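Local coordinates for Dye-decolorizing peroxidase tfu_3078 (Thermobifida fusca, PDB 5FW4), which acts as a heme b peroxidase that oxidises many compounds, reacting strongly with anthraquinone dyes, although its physiological substrate is not known, at residues Leu285-Glu288 with Trp289-Asp293; Asp174-Pro177 with Arg178-Gly181; Ser50-Ala53 with Glu54-Leu57; Arg221-Ala224 with Ala225-Arg228; Ala205-Ala208 with Asp209-Val213. All blocks are in the same frame, centred on the assembly; numbering follows the deposited sequence.

Contact 1 (Leu285-Glu288 with Trp289-Asp293)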
loop_
_atom_site.group_PDB
_atom_site.type_symbol
_atom_site.label_atom_id
_atom_site.label_comp_id
_atom_site.label_asym_id
_atom_site.label_seq_id
_atom_site.Cartn_x
_atom_site.Cartn_y
_atom_site.Cartn_z
ATOM N N LEU A 285 -16.770 -6.811 3.882
ATOM C CA LEU A 285 -17.223 -6.602 5.259
ATOM C C LEU A 285 -16.525 -7.613 6.159
ATOM O O LEU A 285 -17.093 -8.668 6.534
ATOM C CB LEU A 285 -18.772 -6.766 5.384
ATOM C CG LEU A 285 -19.621 -5.507 5.110
ATOM C CD1 LEU A 285 -19.291 -4.880 3.756
ATOM C CD2 LEU A 285 -21.135 -5.737 5.254
ATOM N N LEU A 286 -15.288 -7.322 6.510
ATOM C CA LEU A 286 -14.447 -8.350 7.092
ATOM C C LEU A 286 -14.827 -8.679 8.514
ATOM O O LEU A 286 -14.696 -9.835 8.941
ATOM C CB LEU A 286 -12.963 -7.963 6.991
ATOM C CG LEU A 286 -12.412 -7.933 5.578
ATOM C CD1 LEU A 286 -10.990 -7.345 5.585
ATOM C CD2 LEU A 286 -12.404 -9.286 4.865
ATOM N N THR A 287 -15.298 -7.681 9.242
ATOM C CA THR A 287 -15.713 -7.892 10.603
ATOM C C THR A 287 -16.882 -8.881 10.632
ATOM O O THR A 287 -16.895 -9.791 11.438
ATOM C CB THR A 287 -16.119 -6.573 11.263
ATOM O OG1 THR A 287 -15.026 -5.643 11.127
ATOM C CG2 THR A 287 -16.440 -6.780 12.703
ATOM N N GLU A 288 -17.845 -8.693 9.757
ATOM C CA GLU A 288 -18.979 -9.616 9.667
ATOM C C GLU A 288 -18.552 -10.999 9.128
ATOM O O GLU A 288 -18.985 -12.038 9.642
ATOM C CB GLU A 288 -20.059 -9.007 8.779
ATOM C CG GLU A 288 -20.750 -7.789 9.387
ATOM C CD GLU A 288 -21.610 -8.139 10.598
ATOM O OE1 GLU A 288 -22.147 -9.263 10.634
ATOM O OE2 GLU A 288 -21.742 -7.288 11.510
ATOM N N TRP A 289 -17.731 -10.997 8.082
ATOM C CA TRP A 289 -17.128 -12.213 7.535
ATOM C C TRP A 289 -16.394 -13.002 8.608
ATOM O O TRP A 289 -16.472 -14.215 8.608
ATOM C CB TRP A 289 -16.143 -11.866 6.406
ATOM C CG TRP A 289 -15.450 -13.008 5.780
ATOM C CD1 TRP A 289 -14.160 -13.389 5.990
ATOM C CD2 TRP A 289 -15.995 -13.954 4.841
ATOM N NE1 TRP A 289 -13.849 -14.456 5.218
ATOM C CE2 TRP A 289 -14.962 -14.846 4.517
ATOM C CE3 TRP A 289 -17.245 -14.112 4.220
ATOM C CZ2 TRP A 289 -15.134 -15.877 3.596
ATOM C CZ3 TRP A 289 -17.388 -15.095 3.282
ATOM C CH2 TRP A 289 -16.356 -15.974 2.991
ATOM N N ARG A 290 -15.683 -12.341 9.525
ATOM C CA ARG A 290 -14.930 -13.123 10.504
ATOM C C ARG A 290 -15.780 -13.771 11.584
ATOM O O ARG A 290 -15.299 -14.649 12.272
ATOM C CB ARG A 290 -13.728 -12.378 11.098
ATOM C CG ARG A 290 -13.964 -11.078 11.842
ATOM C CD ARG A 290 -12.593 -10.396 12.028
ATOM N NE ARG A 290 -11.761 -11.193 12.925
ATOM C CZ ARG A 290 -10.461 -11.455 12.783
ATOM N NH1 ARG A 290 -9.753 -11.000 11.758
ATOM N NH2 ARG A 290 -9.863 -12.202 13.698
ATOM N N LYS A 291 -17.021 -13.342 11.719
ATOM C CA LYS A 291 -17.957 -13.987 12.643
ATOM C C LYS A 291 -18.334 -15.395 12.181
ATOM O O LYS A 291 -18.751 -16.236 13.005
ATOM C CB LYS A 291 -19.235 -13.142 12.813
ATOM C CG LYS A 291 -19.200 -12.138 13.956
ATOM C CD LYS A 291 -18.964 -10.703 13.511
ATOM C CE LYS A 291 -18.001 -9.946 14.432
ATOM N NZ LYS A 291 -16.563 -10.184 14.107
ATOM N N LEU A 292 -18.248 -15.667 10.882
ATOM C CA LEU A 292 -18.582 -17.018 10.381
ATOM C C LEU A 292 -17.518 -18.030 10.687
ATOM O O LEU A 292 -16.340 -17.772 10.620
ATOM C CB LEU A 292 -18.789 -17.069 8.867
ATOM C CG LEU A 292 -19.863 -16.206 8.231
ATOM C CD1 LEU A 292 -19.908 -16.543 6.739
ATOM C CD2 LEU A 292 -21.202 -16.470 8.925
ATOM N N ASP A 293 -17.946 -19.250 10.974
ATOM C CA ASP A 293 -16.990 -20.307 11.096
ATOM C C ASP A 293 -16.610 -20.809 9.723
ATOM O O ASP A 293 -17.331 -20.597 8.776
ATOM C CB ASP A 293 -17.602 -21.453 11.883
ATOM C CG ASP A 293 -18.610 -22.216 11.082
ATOM O OD1 ASP A 293 -18.544 -22.170 9.832
ATOM O OD2 ASP A 293 -19.484 -22.894 11.708
#
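Lys291 folds its side chain back along the helix and donates from its ammonium group to the backbone of Thr287, with Lys291 NZ 2.7 Å from Thr287 O. The donor is tilted from the carbonyl plane. Bends at chi2, chi3 and chi4 bring CD and CE against the same oxygen. Thr287 and Lys291 lie alongside each other, and Thr287 CG2 is 3.7 Å from Lys291 NZ. Glu288 carries the opposite charge, but its OE2 stays 6.5 Å from Lys291 NZ, so these two charged atoms do not meet.

The backbone bonds come next. Trp289 N gives a nearly straight bond to Leu285 O (2.9 Å, 169°), and Arg290 N is 2.8 Å from Leu286 O. Lys291 N then bonds three residues back, 3.1 Å from Glu288 O. Arg290 CG sits between its backbone N and carbonyl carbon (chi1 59°), which sets it 3.2 Å from Thr287 O and equally near the oxygen of Leu286. The arginine continues outward to a salt bridge with Glu202 of the second subunit.

Trp289 has CG anti to the backbone N (chi1 179°). Only its CB stays close to the first turn, beside Leu285 O, and the indole leads away into the protein.

Helix 286-291 follows directly on strand 275-284, with Leu285 as its N-cap. The Trp289 indole meets Tyr403 edge-to-face and touches Arg297 and Val300 of helix 294-301. Asp293 is the N-cap of that next helix, and its OD1 caps Ala296 N.

Contact 2 (Asp174-Pro177 with Arg178-Gly181)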
loop_
_atom_site.group_PDB
_atom_site.type_symbol
_atom_site.label_atom_id
_atom_site.label_comp_id
_atom_site.label_asym_id
_atom_site.label_seq_id
_atom_site.Cartn_x
_atom_site.Cartn_y
_atom_site.Cartn_z
ATOM N N ASP A 174 -23.469 0.116 -5.175
ATOM C CA ASP A 174 -23.381 1.071 -4.063
ATOM C C ASP A 174 -22.240 2.022 -4.419
ATOM O O ASP A 174 -21.388 2.312 -3.604
ATOM C CB ASP A 174 -23.062 0.326 -2.780
ATOM C CG ASP A 174 -23.260 1.167 -1.521
ATOM O OD1 ASP A 174 -23.991 2.161 -1.521
ATOM O OD2 ASP A 174 -22.657 0.809 -0.504
ATOM N N LEU A 175 -22.272 2.453 -5.667
ATOM C CA LEU A 175 -21.163 3.146 -6.297
ATOM C C LEU A 175 -21.089 4.585 -5.888
ATOM O O LEU A 175 -22.091 5.282 -5.803
ATOM C CB LEU A 175 -21.296 3.042 -7.805
ATOM C CG LEU A 175 -21.336 1.629 -8.373
ATOM C CD1 LEU A 175 -21.814 1.659 -9.822
ATOM C CD2 LEU A 175 -19.971 0.984 -8.259
ATOM N N HIS A 176 -19.856 5.016 -5.651
ATOM C CA HIS A 176 -19.525 6.403 -5.363
ATOM C C HIS A 176 -19.113 7.085 -6.673
ATOM O O HIS A 176 -18.209 6.606 -7.334
ATOM C CB HIS A 176 -18.385 6.435 -4.360
ATOM C CG HIS A 176 -17.944 7.813 -3.977
ATOM N ND1 HIS A 176 -18.823 8.855 -3.768
ATOM C CD2 HIS A 176 -16.704 8.324 -3.787
ATOM C CE1 HIS A 176 -18.144 9.942 -3.444
ATOM N NE2 HIS A 176 -16.859 9.644 -3.439
ATOM N N PRO A 177 -19.806 8.183 -7.056
ATOM C CA PRO A 177 -19.600 8.692 -8.400
ATOM C C PRO A 177 -18.169 9.111 -8.671
ATOM O O PRO A 177 -17.718 8.968 -9.809
ATOM C CB PRO A 177 -20.559 9.894 -8.477
ATOM C CG PRO A 177 -21.650 9.555 -7.494
ATOM C CD PRO A 177 -20.878 8.939 -6.364
ATOM N N ARG A 178 -17.439 9.552 -7.651
ATOM C CA ARG A 178 -16.075 10.045 -7.898
ATOM C C ARG A 178 -15.132 8.860 -8.162
ATOM O O ARG A 178 -14.003 9.072 -8.543
ATOM C CB ARG A 178 -15.569 10.863 -6.707
ATOM C CG ARG A 178 -16.293 12.202 -6.475
ATOM C CD ARG A 178 -15.482 13.396 -6.964
ATOM N NE ARG A 178 -14.152 13.546 -6.340
ATOM C CZ ARG A 178 -13.908 14.017 -5.106
ATOM N NH1 ARG A 178 -14.890 14.385 -4.289
ATOM N NH2 ARG A 178 -12.654 14.104 -4.667
ATOM N N TRP A 179 -15.597 7.621 -7.901
ATOM C CA TRP A 179 -14.805 6.410 -8.066
ATOM C C TRP A 179 -15.232 5.660 -9.304
ATOM O O TRP A 179 -14.877 4.517 -9.502
ATOM C CB TRP A 179 -14.935 5.481 -6.818
ATOM C CG TRP A 179 -14.262 6.043 -5.585
ATOM C CD1 TRP A 179 -13.408 7.138 -5.526
ATOM C CD2 TRP A 179 -14.298 5.502 -4.269
ATOM N NE1 TRP A 179 -12.946 7.303 -4.249
ATOM C CE2 TRP A 179 -13.500 6.331 -3.450
ATOM C CE3 TRP A 179 -14.950 4.397 -3.689
ATOM C CZ2 TRP A 179 -13.310 6.085 -2.089
ATOM C CZ3 TRP A 179 -14.758 4.149 -2.344
ATOM C CH2 TRP A 179 -13.973 4.994 -1.546
ATOM N N CYS A 180 -16.036 6.296 -10.121
ATOM C CA CYS A 180 -16.502 5.708 -11.331
ATOM C C CYS A 180 -15.919 6.396 -12.559
ATOM O O CYS A 180 -15.715 7.628 -12.548
ATOM C CB CYS A 180 -18.002 5.809 -11.364
ATOM S SG CYS A 180 -18.698 4.660 -10.150
ATOM N N GLY A 181 -15.679 5.570 -13.588
ATOM C CA GLY A 181 -15.398 6.002 -14.934
ATOM C C GLY A 181 -14.010 6.588 -15.107
ATOM O O GLY A 181 -13.100 6.301 -14.318
#
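His176 O accepts from Trp179 N at 2.9 Å, with an N-H...O angle of 154°. The next bond in the series joins Cys180 N to Pro177 O at 3.2 Å. Both donors stand above the plane of their carbonyl. The backbones of His176 and Trp179 also bond to Glu407 and Ser409 of strand 404-414, and Cys180 O accepts from Arg214 NE. Arg178 sends its NH2 to a salt bridge with Asp365 of the second subunit.

The imidazole of His176 meets the indole in a T-shaped stack. Its CD2 edge points at the face of the five-membered ring, with His176 CD2 3.7 Å from Trp179 CD2, and the planes stand at 85°. CG of His176 is anti to the backbone N (chi1 180°), which carries the ring over the turn. Arg178 N lies over one face of the imidazole, and His176 NE2 is 3.7 Å from Arg178 CB. With an alanine at Trp179, the His176 edge would probably lose the face it rests on, and Arg281 its cation-pi partner.

Cys180 SG packs 3.9 Å from Leu175 CB. The arrangement is two overlapping type I beta turns, making a short 3-10 turn that starts at a proline.

Contact 3 (Ser50-Ala53 with Glu54-Leu57). Unlike the reference sequence in segment 50-53: Lys52 (reference Glu).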
loop_
_atom_site.group_PDB
_atom_site.type_symbol
_atom_site.label_atom_id
_atom_site.label_comp_id
_atom_site.label_asym_id
_atom_site.label_seq_id
_atom_site.Cartn_x
_atom_site.Cartn_y
_atom_site.Cartn_z
ATOM N N SER A 50 18.129 -22.961 -3.150
ATOM C CA SER A 50 17.248 -24.033 -3.577
ATOM C C SER A 50 16.528 -23.548 -4.832
ATOM O O SER A 50 16.483 -22.335 -5.083
ATOM C CB SER A 50 16.227 -24.398 -2.475
ATOM O OG SER A 50 15.291 -23.366 -2.271
ATOM N N PRO A 51 15.982 -24.476 -5.640
ATOM C CA PRO A 51 15.129 -24.100 -6.734
ATOM C C PRO A 51 13.971 -23.207 -6.335
ATOM O O PRO A 51 13.738 -22.194 -6.967
ATOM C CB PRO A 51 14.621 -25.444 -7.237
ATOM C CG PRO A 51 15.794 -26.321 -7.047
ATOM C CD PRO A 51 16.499 -25.842 -5.818
ATOM N N LYS A 52 13.240 -23.580 -5.295
ATOM C CA LYS A 52 12.162 -22.730 -4.823
ATOM C C LYS A 52 12.651 -21.315 -4.478
ATOM O O LYS A 52 11.990 -20.343 -4.806
ATOM C CB LYS A 52 11.531 -23.365 -3.600
ATOM C CG LYS A 52 10.674 -24.562 -3.945
ATOM C CD LYS A 52 9.236 -24.144 -4.200
ATOM C CE LYS A 52 8.901 -23.832 -5.651
ATOM N NZ LYS A 52 8.592 -25.045 -6.480
ATOM N N ALA A 53 13.784 -21.203 -3.792
ATOM C CA ALA A 53 14.305 -19.872 -3.465
ATOM C C ALA A 53 14.581 -19.062 -4.725
ATOM O O ALA A 53 14.189 -17.914 -4.767
ATOM C CB ALA A 53 15.547 -19.955 -2.592
ATOM N N GLU A 54 15.228 -19.643 -5.741
ATOM C CA GLU A 54 15.458 -18.911 -6.995
ATOM C C GLU A 54 14.123 -18.480 -7.618
ATOM O O GLU A 54 13.972 -17.364 -8.136
ATOM C CB GLU A 54 16.323 -19.713 -7.974
ATOM C CG GLU A 54 17.818 -19.622 -7.684
ATOM C CD GLU A 54 18.668 -20.497 -8.588
ATOM O OE1 GLU A 54 18.234 -20.783 -9.719
ATOM O OE2 GLU A 54 19.777 -20.912 -8.154
ATOM N N GLN A 55 13.119 -19.350 -7.484
ATOM C CA GLN A 55 11.810 -19.089 -7.987
ATOM C C GLN A 55 11.106 -17.943 -7.223
ATOM O O GLN A 55 10.437 -17.137 -7.832
ATOM C CB GLN A 55 10.965 -20.375 -7.959
ATOM C CG GLN A 55 11.343 -21.381 -9.048
ATOM C CD GLN A 55 10.826 -22.783 -8.771
ATOM O OE1 GLN A 55 9.730 -22.957 -8.244
ATOM N NE2 GLN A 55 11.607 -23.785 -9.138
ATOM N N ARG A 56 11.286 -17.876 -5.902
ATOM C CA ARG A 56 10.763 -16.807 -5.078
ATOM C C ARG A 56 11.350 -15.428 -5.494
ATOM O O ARG A 56 10.708 -14.395 -5.315
ATOM C CB ARG A 56 11.088 -17.055 -3.615
ATOM C CG ARG A 56 10.250 -18.137 -2.947
ATOM C CD ARG A 56 10.519 -18.277 -1.450
ATOM N NE ARG A 56 9.952 -19.578 -1.060
ATOM C CZ ARG A 56 10.639 -20.620 -0.607
ATOM N NH1 ARG A 56 11.931 -20.521 -0.326
ATOM N NH2 ARG A 56 10.006 -21.769 -0.373
ATOM N N LEU A 57 12.552 -15.424 -6.026
ATOM C CA LEU A 57 13.231 -14.139 -6.409
ATOM C C LEU A 57 12.979 -13.653 -7.838
ATOM O O LEU A 57 13.314 -12.480 -8.184
ATOM C CB LEU A 57 14.735 -14.233 -6.195
ATOM C CG LEU A 57 15.202 -14.144 -4.741
ATOM C CD1 LEU A 57 16.638 -14.592 -4.639
ATOM C CD2 LEU A 57 14.987 -12.745 -4.145
#
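Ser50 O accepts from Glu54 N at 3.0 Å, the first bond of the helix. Ser50 is also the N-cap: its OG takes the N-H of Ala53, with Ser50 OG 3.0 Å from Ala53 N (160°).

Pro51 follows in the first turn. Pro51 O accepts from Gln55 N at 3.0 Å. The Gln55 side chain runs back beside this carbonyl, with Gln55 CG 3.3 Å from Pro51 O and Gln55 NE2 3.9 Å from Pro51 CB. An alanine at Gln55 would probably bare this flank of the Pro51 carbonyl and lose the packing on Pro230.

Lys52, which differs from the reference sequence, bonds through O to Arg56 N at 2.8 Å. Its CB lies over one face of the Arg56 guanidinium, toward the rim, with Lys52 CB 3.9 Å from Arg56 NH2. With CG anti to the carbonyl carbon (chi1 -75°) and the chain extended to NE, the Arg56 guanidinium reaches back along the helix to Lys52. The crossing of the Lys52 end with the Gln55 amide is too close in the model and is doubtful.

Ala53 closes the series, Ala53 O accepting from Leu57 N at 3.2 Å.

Helix 51-61 leans on the 227-230 loop, where Arg56 bonds to Ala227 O and Arg228 O. Ala53 and Leu57 pack against Leu57 and Ala53 of the second subunit.

Contact 4 (Arg221-Ala224 with Ala225-Arg228)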
loop_
_atom_site.group_PDB
_atom_site.type_symbol
_atom_site.label_atom_id
_atom_site.label_comp_id
_atom_site.label_asym_id
_atom_site.label_seq_id
_atom_site.Cartn_x
_atom_site.Cartn_y
_atom_site.Cartn_z
ATOM N N ARG A 221 -0.845 -8.317 -3.879
ATOM C CA ARG A 221 -1.027 -9.727 -3.551
ATOM C C ARG A 221 0.186 -10.123 -2.715
ATOM O O ARG A 221 1.096 -9.275 -2.480
ATOM C CB ARG A 221 -1.067 -10.544 -4.807
ATOM C CG ARG A 221 -2.142 -10.213 -5.813
ATOM C CD ARG A 221 -1.842 -10.909 -7.141
ATOM N NE ARG A 221 -3.002 -10.871 -8.050
ATOM C CZ ARG A 221 -3.226 -11.674 -9.092
ATOM N NH1 ARG A 221 -2.356 -12.586 -9.452
ATOM N NH2 ARG A 221 -4.324 -11.506 -9.820
ATOM N N ARG A 222 0.227 -11.378 -2.227
ATOM C CA ARG A 222 1.453 -11.932 -1.625
ATOM C C ARG A 222 2.652 -11.651 -2.560
ATOM O O ARG A 222 2.542 -11.849 -3.760
ATOM C CB ARG A 222 1.395 -13.475 -1.441
ATOM C CG ARG A 222 1.051 -14.290 -2.724
ATOM C CD ARG A 222 2.186 -15.141 -3.286
ATOM N NE ARG A 222 2.690 -14.666 -4.600
ATOM C CZ ARG A 222 2.699 -15.365 -5.724
ATOM N NH1 ARG A 222 2.255 -16.637 -5.761
ATOM N NH2 ARG A 222 3.203 -14.801 -6.828
ATOM N N THR A 223 3.799 -11.333 -1.976
ATOM C CA THR A 223 5.045 -11.251 -2.755
ATOM C C THR A 223 5.545 -12.649 -3.082
ATOM O O THR A 223 5.285 -13.621 -2.334
ATOM C CB THR A 223 6.170 -10.407 -2.071
ATOM O OG1 THR A 223 6.585 -11.009 -0.826
ATOM C CG2 THR A 223 5.722 -9.020 -1.824
ATOM N N ALA A 224 6.187 -12.793 -4.238
ATOM C CA ALA A 224 6.778 -14.081 -4.576
ATOM C C ALA A 224 7.842 -14.417 -3.525
ATOM O O ALA A 224 7.960 -15.562 -3.138
ATOM C CB ALA A 224 7.343 -14.096 -5.999
ATOM N N ALA A 225 8.577 -13.407 -3.039
ATOM C CA ALA A 225 9.615 -13.623 -2.014
ATOM C C ALA A 225 9.117 -14.333 -0.710
ATOM O O ALA A 225 9.885 -15.047 -0.070
ATOM C CB ALA A 225 10.279 -12.304 -1.648
ATOM N N ALA A 226 7.855 -14.128 -0.356
ATOM C CA ALA A 226 7.272 -14.644 0.867
ATOM C C ALA A 226 6.351 -15.838 0.647
ATOM O O ALA A 226 5.788 -16.360 1.610
ATOM C CB ALA A 226 6.513 -13.541 1.560
ATOM N N ALA A 227 6.157 -16.266 -0.594
ATOM C CA ALA A 227 5.369 -17.481 -0.871
ATOM C C ALA A 227 6.170 -18.749 -0.601
ATOM O O ALA A 227 7.237 -18.956 -1.191
ATOM C CB ALA A 227 4.942 -17.471 -2.320
ATOM N N ARG A 228 5.661 -19.648 0.263
ATOM C CA ARG A 228 6.261 -20.960 0.405
ATOM C C ARG A 228 6.349 -21.603 -0.963
ATOM O O ARG A 228 7.320 -22.254 -1.267
ATOM C CB ARG A 228 5.431 -21.885 1.331
ATOM C CG ARG A 228 5.431 -21.432 2.769
ATOM C CD ARG A 228 5.040 -22.515 3.773
ATOM N NE ARG A 228 5.281 -21.897 5.065
ATOM C CZ ARG A 228 6.419 -21.953 5.743
ATOM N NH1 ARG A 228 7.426 -22.699 5.307
ATOM N NH2 ARG A 228 6.540 -21.278 6.898
#
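Thr223 OG1 is shared by two groups. It has a hydrogen bond with Asp192 OD1 of the second subunit, and Thr223 OG1 accepts a weak bond from Ala226 N at 3.4 Å. The same N-H also reaches the Thr223 backbone oxygen from above the carbonyl plane, with Ala226 N 3.3 Å from Thr223 O. The hydroxyl is placed for this by chi1 63°, which sets OG1 between the backbone N and the carbonyl carbon, facing the turn. Ala226 CB closes on it as well, 3.5 Å from Thr223 OG1.

One residue on, Ala227 N bonds to Ala224 O at 3.2 Å (152°), the donor again standing above the carbonyl plane. Ala224 N is held by Glu191 OE2.

Packing within the turn sets an alanine methyl against the arginine chain: Arg222 CD lies 3.7 Å from Ala227 CB. The Arg222 chain bends at chi2 and chi3, and NH1 makes a weak bond to Pro230 O. Ala225 meets Ala225 of the second subunit, so this alanine corner is part of the interface between the two chains.

Successive turns of type I run through Ala224, Ala225 and Ala226. With the weak hydroxyl bond they form an ST motif, in the loop that leaves strand 211-220.

Contact 5 (Ala205-Ala208 with Asp209-Val213)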
loop_
_atom_site.group_PDB
_atom_site.type_symbol
_atom_site.label_atom_id
_atom_site.label_comp_id
_atom_site.label_asym_id
_atom_site.label_seq_id
_atom_site.Cartn_x
_atom_site.Cartn_y
_atom_site.Cartn_z
ATOM N N ALA A 205 3.376 12.327 -14.737
ATOM C CA ALA A 205 4.109 13.552 -15.196
ATOM C C ALA A 205 4.180 13.720 -16.708
ATOM O O ALA A 205 4.243 14.858 -17.215
ATOM C CB ALA A 205 5.514 13.509 -14.631
ATOM N N ALA A 206 4.261 12.602 -17.433
ATOM C CA ALA A 206 4.380 12.625 -18.876
ATOM C C ALA A 206 3.158 13.190 -19.566
ATOM O O ALA A 206 3.267 13.665 -20.702
ATOM C CB ALA A 206 4.713 11.253 -19.435
ATOM N N ALA A 207 2.010 13.146 -18.895
ATOM C CA ALA A 207 0.778 13.722 -19.431
ATOM C C ALA A 207 0.141 14.741 -18.467
ATOM O O ALA A 207 -1.056 15.021 -18.554
ATOM C CB ALA A 207 -0.206 12.584 -19.779
ATOM N N ALA A 208 0.953 15.339 -17.585
ATOM C CA ALA A 208 0.440 16.272 -16.559
ATOM C C ALA A 208 -0.358 17.465 -17.111
ATOM O O ALA A 208 -1.343 17.893 -16.506
ATOM C CB ALA A 208 1.570 16.780 -15.679
ATOM N N ASP A 209 0.075 18.022 -18.242
ATOM C CA ASP A 209 -0.573 19.212 -18.778
ATOM C C ASP A 209 -1.930 18.830 -19.351
ATOM O O ASP A 209 -2.895 19.613 -19.275
ATOM C CB ASP A 209 0.277 19.874 -19.872
ATOM C CG ASP A 209 1.510 20.568 -19.331
ATOM O OD1 ASP A 209 1.560 20.861 -18.114
ATOM O OD2 ASP A 209 2.437 20.851 -20.138
ATOM N N ALA A 210 -2.010 17.611 -19.879
ATOM C CA ALA A 210 -3.135 17.190 -20.691
ATOM C C ALA A 210 -4.238 16.450 -19.906
ATOM O O ALA A 210 -5.350 16.272 -20.420
ATOM C CB ALA A 210 -2.606 16.279 -21.789
ATOM N N THR A 211 -3.921 16.015 -18.694
ATOM C CA THR A 211 -4.824 15.107 -17.951
ATOM C C THR A 211 -4.810 15.431 -16.476
ATOM O O THR A 211 -3.905 16.160 -15.997
ATOM C CB THR A 211 -4.374 13.655 -18.119
ATOM O OG1 THR A 211 -3.072 13.472 -17.550
ATOM C CG2 THR A 211 -4.391 13.203 -19.591
ATOM N N ALA A 212 -5.793 14.879 -15.743
ATOM C CA ALA A 212 -5.901 15.058 -14.317
ATOM C C ALA A 212 -6.383 13.742 -13.743
ATOM O O ALA A 212 -7.197 13.121 -14.386
ATOM C CB ALA A 212 -6.927 16.128 -13.987
ATOM N N VAL A 213 -5.888 13.362 -12.567
ATOM C CA VAL A 213 -6.353 12.096 -11.931
ATOM C C VAL A 213 -7.767 12.252 -11.471
ATOM O O VAL A 213 -8.128 13.245 -10.853
ATOM C CB VAL A 213 -5.427 11.622 -10.797
ATOM C CG1 VAL A 213 -5.955 10.364 -10.114
ATOM C CG2 VAL A 213 -4.082 11.238 -11.358
#
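Ala207 O gathers the hydrogen bonds of this corner. The shortest comes from the Thr211 hydroxyl, with Thr211 OG1 2.7 Å from Ala207 O. Ala210 N donates to Ala207 O at 3.1 Å, with an N-H...O angle of 135°. Thr211 OG1 and Ala210 N reach it from opposite faces of the carbonyl plane. Thr211 N adds a weak bond to Ala207 O (3.0 Å, 121°). One carbonyl is thus gripped by two sound bonds and a weak one, which ties the start of the strand to the turn. The hydroxyl can do this because chi1 of Thr211, at 63°, puts OG1 between the backbone N and the carbonyl carbon.

A type I beta turn runs from Ala205 to Ala208, and the Ala210 N to Ala207 O bond closes a second turn that overlaps it. They join helix 193-205 to strand 211-220. Strand 184-190, this helix and strand 211-220 form a beta-alpha-beta crossover of the ferredoxin-like fold, with strand 81-89 lying between the two parallel strands.

The remaining contacts across the turn are van der Waals touches of methyl groups on oxygens. Ala207 CB is 3.7 Å from Thr211 OG1, and Ala210 CB is 3.8 Å from Ala207 O. Ala207 and Thr211 both touch Trp111 of helix 97-120, and Thr211 also meets Leu87 of strand 81-89. On the side of the second subunit, Ala205 packs on Arg290 of that chain and Val213 on its Trp363.

Contacts 3 and 4 are the pair that touch. Their centres are about 11 Å apart, and Arg56 NE lies 2.8 Å from Ala227 O, while Arg56 NH2 lies 2.9 Å from Arg228 O. Contact 1 is nearest the heme: the Trp289 side chain is about 7 Å from it and about 9 Å from that of His338, the inferred proximal ligand. In contact 4 the Arg222 side chain is about 10 Å from that of Asp242, the inferred proton acceptor. Contact 2 comes within about 8 Å of both contact 1 and contact 5, nearest atoms. Contacts 1 and 5 meet between subunits, where Arg290 of one chain packs on Ala205 of the other.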